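Local coordinates for 3-oxoacyl-[acyl-carrier-protein] synthase, mitochondrial (Arabidopsis thaliana, PDB 2IX4), which catalyses the condensation steps of mitochondrial fatty acid synthesis, lengthening acyl chains by two carbons taken from malonyl-ACP, at residues A86-Y91 and G204-S209; G9-L14 and A63-G68; G125-I130 and D211-A216. All coordinates share one frame; numbering follows the deposited sequence.

Contact 1. Residues A86-Y91 and G204-S209; sequences ANFIGY and GGTESS
Thr206 OG1 donates a hydrogen bond to Phe88 O across this contact, 2.6 Å long, lying in the carbonyl plane on a lone pair with a C=O...OG1 angle of 122°. The hydroxyl can reach it because chi1 of Thr206 is -178°, which sets OG1 trans to the backbone N. The other branch, CG2, sits 3.8 Å from Phe88 CD1, at the edge of the phenyl ring and near its plane, while Ile89 CG1 lies above one ring face, near the rim.

The Tyr91 ring lies along Glu207 and Ser208. Its CD1 edge meets Glu207 O in plane at 3.6 Å, and CE1 lies 3.5 Å from Ser208 OG. That serine oxygen also packs 3.3 Å from Asn87 CB. Ser208 OG and Tyr91 OH both hydrogen-bond to Glu250 OE1. Water 1 extends the contact by accepting from Phe88 N at 2.9 Å and donating to Ser208 O.

Glu207 points its CB away from the helix, and its carboxylate is held by the backbone N atoms of Gly362 and Ile124 beside the bound hexanoic acid. The first turn of helix 87-102 is thus tied to strand 200-207 through Thr206 OG1, and through the water to Ser208 O, in the residue that follows. The chemistry implies a division of faces: the side chains of Thr206 and Ser208 face the helix, while the Glu207 carboxylate faces the hexanoic acid pocket.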
# COMPACT_ATOMS: atom_id res chain seq x y z
N ALA A 86 -14.31 -4.38 8.03
CA ALA A 86 -13.45 -4.44 9.21
C ALA A 86 -13.38 -3.04 9.84
O ALA A 86 -13.73 -2.05 9.20
CB ALA A 86 -12.07 -4.94 8.85
N ASN A 87 -12.91 -2.98 11.08
CA ASN A 87 -12.90 -1.72 11.83
C ASN A 87 -12.14 -0.58 11.16
O ASN A 87 -12.61 0.56 11.16
CB ASN A 87 -12.42 -1.94 13.27
CG ASN A 87 -13.44 -2.69 14.11
OD1 ASN A 87 -14.15 -3.56 13.62
ND2 ASN A 87 -13.51 -2.34 15.39
N PHE A 88 -10.99 -0.89 10.56
CA PHE A 88 -10.21 0.13 9.84
C PHE A 88 -10.99 0.74 8.68
O PHE A 88 -10.86 1.94 8.39
CB PHE A 88 -8.83 -0.39 9.42
CG PHE A 88 -8.84 -1.29 8.20
CD1 PHE A 88 -8.50 -0.79 6.95
CD2 PHE A 88 -9.17 -2.64 8.31
CE1 PHE A 88 -8.49 -1.61 5.83
CE2 PHE A 88 -9.16 -3.47 7.19
CZ PHE A 88 -8.82 -2.95 5.95
N ILE A 89 -11.82 -0.07 8.03
CA ILE A 89 -12.67 0.42 6.93
C ILE A 89 -13.76 1.37 7.45
O ILE A 89 -14.01 2.42 6.85
CB ILE A 89 -13.29 -0.75 6.11
CG1 ILE A 89 -12.18 -1.58 5.45
CG2 ILE A 89 -14.26 -0.22 5.05
CD1 ILE A 89 -12.64 -2.95 4.94
N GLY A 90 -14.39 1.01 8.56
CA GLY A 90 -15.43 1.83 9.18
C GLY A 90 -14.94 3.18 9.67
O GLY A 90 -15.64 4.19 9.54
N TYR A 91 -13.73 3.20 10.23
CA TYR A 91 -13.10 4.44 10.69
C TYR A 91 -12.88 5.41 9.52
O TYR A 91 -13.19 6.60 9.64
CB TYR A 91 -11.75 4.17 11.37
CG TYR A 91 -11.82 3.44 12.70
CD1 TYR A 91 -10.67 2.85 13.23
CD2 TYR A 91 -13.01 3.33 13.42
CE1 TYR A 91 -10.71 2.18 14.44
CE2 TYR A 91 -13.06 2.66 14.63
CZ TYR A 91 -11.90 2.08 15.13
OH TYR A 91 -11.93 1.40 16.33
N GLY A 204 -6.01 9.94 3.01
CA GLY A 204 -5.61 9.84 4.40
C GLY A 204 -5.16 8.46 4.82
O GLY A 204 -4.57 7.71 4.04
N GLY A 205 -5.44 8.12 6.07
CA GLY A 205 -4.97 6.88 6.66
C GLY A 205 -5.95 6.34 7.68
O GLY A 205 -6.75 7.09 8.25
N THR A 206 -5.89 5.03 7.90
CA THR A 206 -6.74 4.38 8.89
C THR A 206 -6.03 3.19 9.51
O THR A 206 -5.17 2.57 8.88
CB THR A 206 -8.11 3.96 8.30
OG1 THR A 206 -8.92 3.38 9.33
CG2 THR A 206 -7.96 2.97 7.15
N GLU A 207 -6.37 2.90 10.76
CA GLU A 207 -5.80 1.75 11.46
C GLU A 207 -6.66 1.35 12.64
O GLU A 207 -7.13 2.20 13.40
CB GLU A 207 -4.38 2.03 11.94
CG GLU A 207 -3.53 0.77 12.13
CD GLU A 207 -2.92 0.28 10.84
OE1 GLU A 207 -2.00 0.95 10.33
OE2 GLU A 207 -3.36 -0.77 10.32
N SER A 208 -6.88 0.05 12.77
CA SER A 208 -7.53 -0.51 13.93
C SER A 208 -6.82 -1.80 14.26
O SER A 208 -7.27 -2.89 13.92
CB SER A 208 -9.01 -0.77 13.66
OG SER A 208 -9.66 -1.12 14.87
N SER A 209 -5.68 -1.66 14.92
CA SER A 209 -4.79 -2.79 15.16
C SER A 209 -4.52 -3.00 16.65
O SER A 209 -3.43 -3.43 17.03
CB SER A 209 -3.49 -2.59 14.37
OG SER A 209 -2.92 -3.84 14.03
O HOH W 1 -9.36 -3.18 11.44

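Contact 2. Residues G9-L14 and A63-G68; sequences GMVTPL and AFVPYG
Pro13 and Val65 bring the two backbones to a CA-CA separation of 4.2 Å, the shortest between the segments, and the touching parts run 123° apart from end to end, with no hydrogen bond between them. The evidence for close backbone packing is a CA-H...O contact, in which Pro13 CA lies 3.1 Å from Phe64 O with an angle of 137° at the hydrogen.

The pyrrolidine ring of Pro13 lies against Ala63: its CG is 3.6 Å from Ala63 CB and also touches Ala63 O, while its CB rests on Phe64 O. A second proline takes part, with Pro66 CD placed 3.4 Å from Thr12 O. The two valines meet through single methyl groups, Val11 CG2 and Val65 CG1 at 3.5 Å, tighter than usual van der Waals contact, and their side chains cross at about a right angle. Both methyls stand opposite their own backbone N; for Val65 this follows from chi1 of 165°, which leaves its CG2 near the Thr12 carbonyl group at 3.9 Å from Thr12 O.

Thr12 turns its CB away from this surface. Its OG1 accepts from Leu14 N at 3.1 Å, an ST turn that shapes the exit from the strand, and also bonds to Thr21 OG1 on helix 18-26.

The contact thus packs the end of strand 3-12, in the large mixed sheet, against the end of strand 61-63 and the loop that follows. Tyr91 of helix 87-102 touches both valines, Glu250 accepts from Val65 N, and Val367 of helix 364-378 packs on Met10 and Thr12.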
# COMPACT_ATOMS: atom_id res chain seq x y z
N GLY A 9 -11.64 15.50 8.28
CA GLY A 9 -12.43 14.48 8.96
C GLY A 9 -11.55 13.53 9.73
O GLY A 9 -10.49 13.13 9.24
N MET A 10 -11.97 13.16 10.93
CA MET A 10 -11.18 12.24 11.75
C MET A 10 -11.99 11.54 12.84
O MET A 10 -13.03 12.03 13.29
CB MET A 10 -9.97 12.96 12.36
CG MET A 10 -10.29 13.94 13.49
SD MET A 10 -9.09 15.28 13.70
CE MET A 10 -7.54 14.40 13.60
N VAL A 11 -11.49 10.37 13.23
CA VAL A 11 -11.98 9.64 14.40
C VAL A 11 -10.74 9.13 15.14
O VAL A 11 -9.94 8.38 14.59
CB VAL A 11 -13.00 8.51 14.03
CG1 VAL A 11 -12.47 7.60 12.92
CG2 VAL A 11 -13.42 7.71 15.25
N THR A 12 -10.57 9.60 16.38
CA THR A 12 -9.33 9.37 17.14
C THR A 12 -9.64 8.94 18.57
O THR A 12 -10.80 8.97 18.99
CB THR A 12 -8.44 10.65 17.18
OG1 THR A 12 -9.07 11.65 18.00
CG2 THR A 12 -8.19 11.22 15.78
N PRO A 13 -8.60 8.54 19.34
CA PRO A 13 -8.78 8.30 20.78
C PRO A 13 -9.20 9.53 21.60
O PRO A 13 -9.53 9.39 22.78
CB PRO A 13 -7.40 7.80 21.22
CG PRO A 13 -6.78 7.27 19.97
CD PRO A 13 -7.22 8.24 18.93
N LEU A 14 -9.18 10.71 20.98
CA LEU A 14 -9.69 11.93 21.61
C LEU A 14 -11.11 12.25 21.16
O LEU A 14 -11.65 13.31 21.48
CB LEU A 14 -8.77 13.12 21.33
CG LEU A 14 -7.30 13.02 21.77
CD1 LEU A 14 -6.52 14.23 21.28
CD2 LEU A 14 -7.18 12.86 23.28
N ALA A 63 -4.47 3.45 23.14
CA ALA A 63 -5.35 4.59 22.93
C ALA A 63 -6.52 4.21 22.03
O ALA A 63 -6.32 3.88 20.86
CB ALA A 63 -4.58 5.74 22.33
N PHE A 64 -7.73 4.26 22.58
CA PHE A 64 -8.91 3.71 21.93
C PHE A 64 -9.87 4.78 21.42
O PHE A 64 -10.12 5.78 22.09
CB PHE A 64 -9.69 2.83 22.92
CG PHE A 64 -8.96 1.58 23.34
CD1 PHE A 64 -8.14 1.60 24.46
CD2 PHE A 64 -9.11 0.40 22.63
CE1 PHE A 64 -7.46 0.45 24.87
CE2 PHE A 64 -8.45 -0.76 23.03
CZ PHE A 64 -7.61 -0.73 24.15
N VAL A 65 -10.43 4.53 20.24
CA VAL A 65 -11.56 5.32 19.75
C VAL A 65 -12.77 5.06 20.67
O VAL A 65 -13.10 3.90 20.92
CB VAL A 65 -11.91 4.93 18.29
CG1 VAL A 65 -13.29 5.47 17.90
CG2 VAL A 65 -10.83 5.42 17.33
N PRO A 66 -13.41 6.13 21.17
CA PRO A 66 -14.63 5.95 21.96
C PRO A 66 -15.84 5.58 21.09
O PRO A 66 -16.18 6.31 20.15
CB PRO A 66 -14.84 7.32 22.62
CG PRO A 66 -14.19 8.28 21.71
CD PRO A 66 -13.03 7.55 21.06
N TYR A 67 -16.46 4.45 21.40
CA TYR A 67 -17.64 3.97 20.69
C TYR A 67 -18.90 4.43 21.40
O TYR A 67 -18.90 4.63 22.61
CB TYR A 67 -17.64 2.44 20.62
CG TYR A 67 -16.74 1.82 19.57
CD1 TYR A 67 -17.22 0.84 18.70
CD2 TYR A 67 -15.40 2.19 19.44
CE1 TYR A 67 -16.40 0.25 17.74
CE2 TYR A 67 -14.58 1.62 18.48
CZ TYR A 67 -15.08 0.65 17.64
OH TYR A 67 -14.27 0.08 16.68
N GLY A 68 -19.99 4.59 20.64
CA GLY A 68 -21.27 4.97 21.24
C GLY A 68 -22.13 5.79 20.30
O GLY A 68 -21.68 6.22 19.24

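Contact 3. Residues G125-I130 and D211-A216; sequences GSICDI and DALSVA
Ile127 reaches from the first turn of helix 127-138 to the start of helix 212-220, and its side chain carries most of the contact. Its CB lies 3.8 Å from Ser214 OG and nearly as close to Asp211 OD1. There the chain divides. CG2 packs 3.9 Å from Leu213 CB and equally near Asp211 OD1, touching Leu213 CD2 a little farther out. The longer branch leaves through CG1, which passes Ser214 OG, and ends with Ile127 CD1 3.3 Å from Ser214 OG. Chi1 of -64° sets CG1 opposite the carbonyl carbon, and the extended chi2 of -173° brings CD1 up to the serine hydroxyl.

Beside it, Cys128 CB and Asp211 CB pack at 4.1 Å. Water 2 lies between the two residues, accepting from Cys128 N and bonded to Asp211 OD2 at 2.6 Å.

The aspartate is itself fixed from within its segment. Its OD1 accepts from Ser214 N at 3.0 Å, on the anti side, and from Ser214 OG at 2.8 Å, on the syn side; both donors approach from the same face of the carboxylate and about 30° out of its plane. Two bonds thus limit its rotation and hold it against Ile127.

At the subunit interface, Ile127 packs on Ile153 and Leu213 on Phe149 of the second subunit. Asp211 is an N-cap whose side chain closes a capping bond to the residue three positions on, and the arrangement is that of two helix N-termini meeting through a capped start and an apolar side chain, at the dimer interface of this homodimeric ketosynthase.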
# COMPACT_ATOMS: atom_id res chain seq x y z
N GLY A 125 -4.07 -3.66 8.33
CA GLY A 125 -5.38 -4.21 7.98
C GLY A 125 -6.13 -4.74 9.17
O GLY A 125 -6.44 -3.99 10.11
N SER A 126 -6.44 -6.03 9.15
CA SER A 126 -7.22 -6.65 10.22
C SER A 126 -6.62 -7.97 10.70
O SER A 126 -7.04 -9.05 10.27
CB SER A 126 -8.68 -6.83 9.78
OG SER A 126 -9.50 -7.16 10.88
N ILE A 127 -5.63 -7.86 11.58
CA ILE A 127 -4.97 -9.03 12.17
C ILE A 127 -5.94 -9.92 12.95
O ILE A 127 -5.84 -11.15 12.90
CB ILE A 127 -3.75 -8.64 13.05
CG1 ILE A 127 -2.66 -7.97 12.20
CG2 ILE A 127 -3.18 -9.87 13.77
CD1 ILE A 127 -1.35 -7.69 12.93
N CYS A 128 -6.89 -9.30 13.66
CA CYS A 128 -7.85 -10.05 14.48
C CYS A 128 -8.74 -10.96 13.65
O CYS A 128 -9.12 -12.05 14.09
CB CYS A 128 -8.70 -9.10 15.34
SG CYS A 128 -9.77 -7.98 14.42
N ASP A 129 -9.07 -10.53 12.43
CA ASP A 129 -9.84 -11.34 11.49
C ASP A 129 -9.03 -12.53 10.98
O ASP A 129 -9.58 -13.62 10.78
CB ASP A 129 -10.34 -10.49 10.32
CG ASP A 129 -11.56 -9.67 10.69
OD1 ASP A 129 -12.51 -10.24 11.28
OD2 ASP A 129 -11.58 -8.47 10.38
N ILE A 130 -7.73 -12.32 10.76
CA ILE A 130 -6.84 -13.41 10.33
C ILE A 130 -6.62 -14.41 11.47
O ILE A 130 -6.50 -15.61 11.23
CB ILE A 130 -5.49 -12.88 9.78
CG1 ILE A 130 -5.73 -11.88 8.64
CG2 ILE A 130 -4.60 -14.04 9.29
CD1 ILE A 130 -4.52 -11.05 8.26
N ASP A 211 -5.21 -5.42 19.26
CA ASP A 211 -5.65 -6.79 19.45
C ASP A 211 -4.48 -7.62 19.95
O ASP A 211 -3.33 -7.16 19.91
CB ASP A 211 -6.21 -7.38 18.15
CG ASP A 211 -5.27 -7.20 16.97
OD1 ASP A 211 -4.22 -7.88 16.90
OD2 ASP A 211 -5.59 -6.38 16.09
N ALA A 212 -4.77 -8.84 20.40
CA ALA A 212 -3.78 -9.72 21.03
C ALA A 212 -2.46 -9.83 20.27
O ALA A 212 -1.40 -9.56 20.83
CB ALA A 212 -4.38 -11.09 21.25
N LEU A 213 -2.54 -10.23 19.01
CA LEU A 213 -1.34 -10.51 18.22
C LEU A 213 -0.57 -9.25 17.83
O LEU A 213 0.66 -9.28 17.76
CB LEU A 213 -1.68 -11.36 16.99
CG LEU A 213 -0.51 -12.10 16.34
CD1 LEU A 213 0.32 -12.87 17.38
CD2 LEU A 213 -1.00 -13.03 15.23
N SER A 214 -1.30 -8.16 17.58
CA SER A 214 -0.67 -6.88 17.27
C SER A 214 0.15 -6.36 18.45
O SER A 214 1.31 -5.98 18.28
CB SER A 214 -1.72 -5.84 16.88
OG SER A 214 -2.38 -6.22 15.69
N VAL A 215 -0.46 -6.36 19.63
CA VAL A 215 0.21 -5.95 20.86
C VAL A 215 1.40 -6.86 21.16
O VAL A 215 2.50 -6.38 21.42
CB VAL A 215 -0.77 -5.88 22.07
CG1 VAL A 215 -0.03 -5.53 23.35
CG2 VAL A 215 -1.87 -4.85 21.81
N ALA A 216 1.18 -8.18 21.09
CA ALA A 216 2.25 -9.16 21.32
C ALA A 216 3.38 -9.04 20.30
O ALA A 216 4.55 -9.21 20.65
CB ALA A 216 1.69 -10.58 21.31
O HOH W 2 -7.13 -6.05 14.08

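How the contacts relate
From the N terminus, contact 2 comes first, closing a loop of 48 residues between the end of strand 3-12 and the end of strand 61-63 with the loop that follows. Contact 1, spanning 112 intervening residues, opens after it is complete, so these two are in series, yet they touch: Tyr67 OH probably hydrogen-bonds to Tyr91 OH. Contact 3, spanning 80, begins within contact 1 and ends beyond it, so the two cross. They are joined by the succession of strand 200-207 and helix 212-220, and by a probable Ser209 OG-Ser214 OG bond. Contacts 1 and 2 reach the large mixed sheet, whereas contact 3 joins helices against the second subunit.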